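Long-range contact in Wnt inhibitor of Dorsal protein (Drosophila melanogaster, PDB 4KRR), which probably acts as a secreted Wnt-family ligand that binds Frizzled receptors, seen here as its N-terminal domain and linker: residues W32-N43 with E54-S62. Numbering follows the deposited sequence.
Sequences WNCPSQDFVQKN and EDVYVAAIS
Val58 meets Trp32, Phe39 and the aliphatic part of Lys42 where helices 36-43 and 54-62 cross at -76°. With CG1 anti to the backbone N (chi1 173°), Val58 turns CG1 to the Phe39 ring, 3.8 Å from Phe39 CE1, and CG2 to Trp32, 3.6 Å from Trp32 CH2, where CG2 also touches Lys42 CD. Ile61 CG2 adds a methyl at the edge of the Phe39 ring. Over one indole face Glu54 CG makes a CH-pi contact, 4.3 Å from the six-membered ring centroid; Cys34 N and Pro35 CD lie over the opposite face. Polar links flank the apolar centre. In the ring plane, Trp32 NE1 donates to the anti lone pair of Asp38 OD2 at 2.8 Å, fixing the indole's rotation. The carboxylate of Glu54 turns elsewhere, to Tyr203, Ser200 and Tyr169. Lys42 NZ forms a salt bridge with Asp55 OD1 at 2.6 Å, coming from above the carboxylate plane, and Asn52 N holds the other oxygen. A methionine in place of Lys42 would probably leave the Asp55 carboxylate without this charged mate. Asn43 ND2 donates in its amide plane to Ser62 OG at 3.0 Å, and that hydroxyl donates to Val58 O. In this helix crossing of the Wnt N-terminal domain, with the loop before helix 36-43 alongside, apolar contacts thus fill the centre, while a charge pair and the Asn43 to Ser62 hydrogen bond tie the two helices beside it.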
loop_
_atom_site.group_PDB
_atom_site.type_symbol
_atom_site.label_atom_id
_atom_site.label_comp_id
_atom_site.label_asym_id
_atom_site.label_seq_id
_atom_site.Cartn_x
_atom_site.Cartn_y
_atom_site.Cartn_z
ATOM N N TRP A 32 -16.997 -10.251 7.133
ATOM C CA TRP A 32 -15.785 -10.711 6.488
ATOM C C TRP A 32 -14.628 -10.223 7.344
ATOM O O TRP A 32 -14.179 -9.084 7.209
ATOM C CB TRP A 32 -15.677 -10.164 5.065
ATOM C CG TRP A 32 -14.470 -10.664 4.351
ATOM C CD1 TRP A 32 -14.310 -11.887 3.769
ATOM C CD2 TRP A 32 -13.242 -9.958 4.148
ATOM N NE1 TRP A 32 -13.058 -11.986 3.214
ATOM C CE2 TRP A 32 -12.382 -10.815 3.433
ATOM C CE3 TRP A 32 -12.785 -8.683 4.500
ATOM C CZ2 TRP A 32 -11.092 -10.439 3.063
ATOM C CZ3 TRP A 32 -11.504 -8.313 4.131
ATOM C CH2 TRP A 32 -10.673 -9.187 3.422
ATOM N N ASN A 33 -14.166 -11.080 8.248
ATOM C CA ASN A 33 -13.121 -10.701 9.190
ATOM C C ASN A 33 -11.717 -10.946 8.652
ATOM O O ASN A 33 -10.791 -11.215 9.417
ATOM C CB ASN A 33 -13.312 -11.421 10.528
ATOM C CG ASN A 33 -13.282 -12.929 10.387
ATOM O OD1 ASN A 33 -13.482 -13.468 9.300
ATOM N ND2 ASN A 33 -13.038 -13.620 11.495
ATOM N N CYS A 34 -11.573 -10.845 7.333
ATOM C CA CYS A 34 -10.300 -11.086 6.659
ATOM C C CYS A 34 -9.654 -12.412 7.071
ATOM O O CYS A 34 -8.550 -12.419 7.617
ATOM C CB CYS A 34 -9.338 -9.923 6.926
ATOM S SG CYS A 34 -7.778 -9.986 6.016
ATOM N N PRO A 35 -10.344 -13.541 6.827
ATOM C CA PRO A 35 -9.734 -14.825 7.187
ATOM C C PRO A 35 -8.470 -15.067 6.370
ATOM O O PRO A 35 -8.452 -14.775 5.175
ATOM C CB PRO A 35 -10.815 -15.845 6.818
ATOM C CG PRO A 35 -11.640 -15.171 5.784
ATOM C CD PRO A 35 -11.644 -13.718 6.156
ATOM N N SER A 36 -7.430 -15.586 7.018
ATOM C CA SER A 36 -6.126 -15.765 6.383
ATOM C C SER A 36 -6.197 -16.570 5.086
ATOM O O SER A 36 -5.492 -16.266 4.124
ATOM C CB SER A 36 -5.142 -16.414 7.360
ATOM O OG SER A 36 -5.673 -17.612 7.896
ATOM N N GLN A 37 -7.055 -17.584 5.063
ATOM C CA GLN A 37 -7.209 -18.430 3.885
ATOM C C GLN A 37 -7.677 -17.618 2.684
ATOM O O GLN A 37 -7.113 -17.721 1.594
ATOM C CB GLN A 37 -8.179 -19.570 4.168
ATOM N N ASP A 38 -8.701 -16.798 2.893
ATOM C CA ASP A 38 -9.258 -15.987 1.818
ATOM C C ASP A 38 -8.323 -14.851 1.415
ATOM O O ASP A 38 -8.251 -14.487 0.242
ATOM C CB ASP A 38 -10.622 -15.420 2.220
ATOM C CG ASP A 38 -11.328 -14.736 1.063
ATOM O OD1 ASP A 38 -11.220 -15.237 -0.076
ATOM O OD2 ASP A 38 -11.986 -13.699 1.290
ATOM N N PHE A 39 -7.615 -14.288 2.390
ATOM C CA PHE A 39 -6.690 -13.192 2.124
ATOM C C PHE A 39 -5.561 -13.653 1.212
ATOM O O PHE A 39 -5.221 -12.981 0.240
ATOM C CB PHE A 39 -6.113 -12.640 3.433
ATOM C CG PHE A 39 -5.165 -11.487 3.239
ATOM C CD1 PHE A 39 -5.640 -10.189 3.175
ATOM C CD2 PHE A 39 -3.800 -11.703 3.118
ATOM C CE1 PHE A 39 -4.775 -9.127 2.996
ATOM C CE2 PHE A 39 -2.930 -10.646 2.934
ATOM C CZ PHE A 39 -3.419 -9.355 2.873
ATOM N N VAL A 40 -4.982 -14.804 1.538
ATOM C CA VAL A 40 -3.893 -15.370 0.752
ATOM C C VAL A 40 -4.360 -15.758 -0.650
ATOM O O VAL A 40 -3.671 -15.498 -1.634
ATOM C CB VAL A 40 -3.275 -16.595 1.459
ATOM C CG1 VAL A 40 -2.303 -17.318 0.541
ATOM C CG2 VAL A 40 -2.582 -16.166 2.748
ATOM N N GLN A 41 -5.536 -16.372 -0.732
ATOM C CA GLN A 41 -6.081 -16.818 -2.011
ATOM C C GLN A 41 -6.419 -15.639 -2.922
ATOM O O GLN A 41 -6.242 -15.713 -4.138
ATOM C CB GLN A 41 -7.306 -17.712 -1.788
ATOM C CG GLN A 41 -8.113 -18.026 -3.040
ATOM C CD GLN A 41 -7.354 -18.871 -4.049
ATOM O OE1 GLN A 41 -7.660 -18.845 -5.243
ATOM N NE2 GLN A 41 -6.371 -19.633 -3.577
ATOM N N LYS A 42 -6.895 -14.549 -2.327
ATOM C CA LYS A 42 -7.150 -13.318 -3.069
ATOM C C LYS A 42 -5.857 -12.734 -3.635
ATOM O O LYS A 42 -5.870 -12.075 -4.670
ATOM C CB LYS A 42 -7.845 -12.275 -2.188
ATOM C CG LYS A 42 -9.345 -12.484 -2.015
ATOM C CD LYS A 42 -9.979 -11.303 -1.286
ATOM C CE LYS A 42 -11.461 -11.528 -1.020
ATOM N NZ LYS A 42 -12.232 -11.747 -2.274
ATOM N N ASN A 43 -4.743 -12.970 -2.951
ATOM C CA ASN A 43 -3.454 -12.477 -3.426
ATOM C C ASN A 43 -2.788 -13.420 -4.423
ATOM O O ASN A 43 -2.015 -12.986 -5.278
ATOM C CB ASN A 43 -2.517 -12.179 -2.253
ATOM C CG ASN A 43 -2.695 -10.774 -1.709
ATOM O OD1 ASN A 43 -2.742 -9.806 -2.468
ATOM N ND2 ASN A 43 -2.803 -10.654 -0.390
ATOM N N GLU A 54 -14.241 -5.979 -1.302
ATOM C CA GLU A 54 -13.223 -6.675 -0.521
ATOM C C GLU A 54 -12.000 -7.044 -1.360
ATOM O O GLU A 54 -10.876 -7.024 -0.857
ATOM C CB GLU A 54 -13.799 -7.907 0.182
ATOM C CG GLU A 54 -14.779 -7.573 1.303
ATOM C CD GLU A 54 -16.100 -7.057 0.772
ATOM O OE1 GLU A 54 -16.633 -7.680 -0.170
ATOM O OE2 GLU A 54 -16.594 -6.026 1.277
ATOM N N ASP A 55 -12.221 -7.385 -2.630
ATOM C CA ASP A 55 -11.123 -7.648 -3.562
ATOM C C ASP A 55 -10.251 -6.406 -3.672
ATOM O O ASP A 55 -9.021 -6.481 -3.665
ATOM C CB ASP A 55 -11.656 -7.997 -4.955
ATOM C CG ASP A 55 -12.373 -9.331 -4.995
ATOM O OD1 ASP A 55 -11.853 -10.312 -4.422
ATOM O OD2 ASP A 55 -13.461 -9.394 -5.609
ATOM N N VAL A 56 -10.915 -5.261 -3.778
ATOM C CA VAL A 56 -10.251 -3.971 -3.891
ATOM C C VAL A 56 -9.408 -3.644 -2.658
ATOM O O VAL A 56 -8.267 -3.200 -2.785
ATOM C CB VAL A 56 -11.283 -2.855 -4.144
ATOM C CG1 VAL A 56 -10.648 -1.480 -4.012
ATOM C CG2 VAL A 56 -11.909 -3.036 -5.519
ATOM N N TYR A 57 -9.959 -3.872 -1.470
ATOM C CA TYR A 57 -9.215 -3.596 -0.245
ATOM C C TYR A 57 -7.963 -4.460 -0.132
ATOM O O TYR A 57 -6.878 -3.956 0.155
ATOM C CB TYR A 57 -10.078 -3.788 1.006
ATOM C CG TYR A 57 -9.255 -3.742 2.275
ATOM C CD1 TYR A 57 -8.900 -2.528 2.852
ATOM C CD2 TYR A 57 -8.806 -4.911 2.880
ATOM C CE1 TYR A 57 -8.133 -2.480 4.003
ATOM C CE2 TYR A 57 -8.036 -4.872 4.025
ATOM C CZ TYR A 57 -7.705 -3.655 4.583
ATOM O OH TYR A 57 -6.943 -3.620 5.725
ATOM N N VAL A 58 -8.127 -5.762 -0.346
ATOM C CA VAL A 58 -7.028 -6.711 -0.202
ATOM C C VAL A 58 -5.863 -6.378 -1.129
ATOM O O VAL A 58 -4.706 -6.372 -0.707
ATOM C CB VAL A 58 -7.498 -8.161 -0.432
ATOM C CG1 VAL A 58 -6.314 -9.113 -0.444
ATOM C CG2 VAL A 58 -8.494 -8.563 0.646
ATOM N N ALA A 59 -6.179 -6.086 -2.387
ATOM C CA ALA A 59 -5.162 -5.699 -3.356
ATOM C C ALA A 59 -4.509 -4.374 -2.965
ATOM O O ALA A 59 -3.297 -4.205 -3.111
ATOM C CB ALA A 59 -5.768 -5.603 -4.753
ATOM N N ALA A 60 -5.319 -3.441 -2.471
ATOM C CA ALA A 60 -4.828 -2.131 -2.047
ATOM C C ALA A 60 -3.894 -2.227 -0.845
ATOM O O ALA A 60 -2.794 -1.672 -0.864
ATOM C CB ALA A 60 -5.992 -1.198 -1.737
ATOM N N ILE A 61 -4.330 -2.928 0.199
ATOM C CA ILE A 61 -3.526 -3.048 1.413
ATOM C C ILE A 61 -2.257 -3.864 1.155
ATOM O O ILE A 61 -1.221 -3.629 1.777
ATOM C CB ILE A 61 -4.336 -3.638 2.606
ATOM C CG1 ILE A 61 -3.578 -3.461 3.926
ATOM C CG2 ILE A 61 -4.676 -5.104 2.378
ATOM C CD1 ILE A 61 -3.650 -2.055 4.503
ATOM N N SER A 62 -2.333 -4.806 0.218
ATOM C CA SER A 62 -1.183 -5.638 -0.118
ATOM C C SER A 62 -0.146 -4.847 -0.908
ATOM O O SER A 62 1.044 -4.896 -0.602
ATOM C CB SER A 62 -1.620 -6.881 -0.897
ATOM O OG SER A 62 -2.540 -7.648 -0.139
#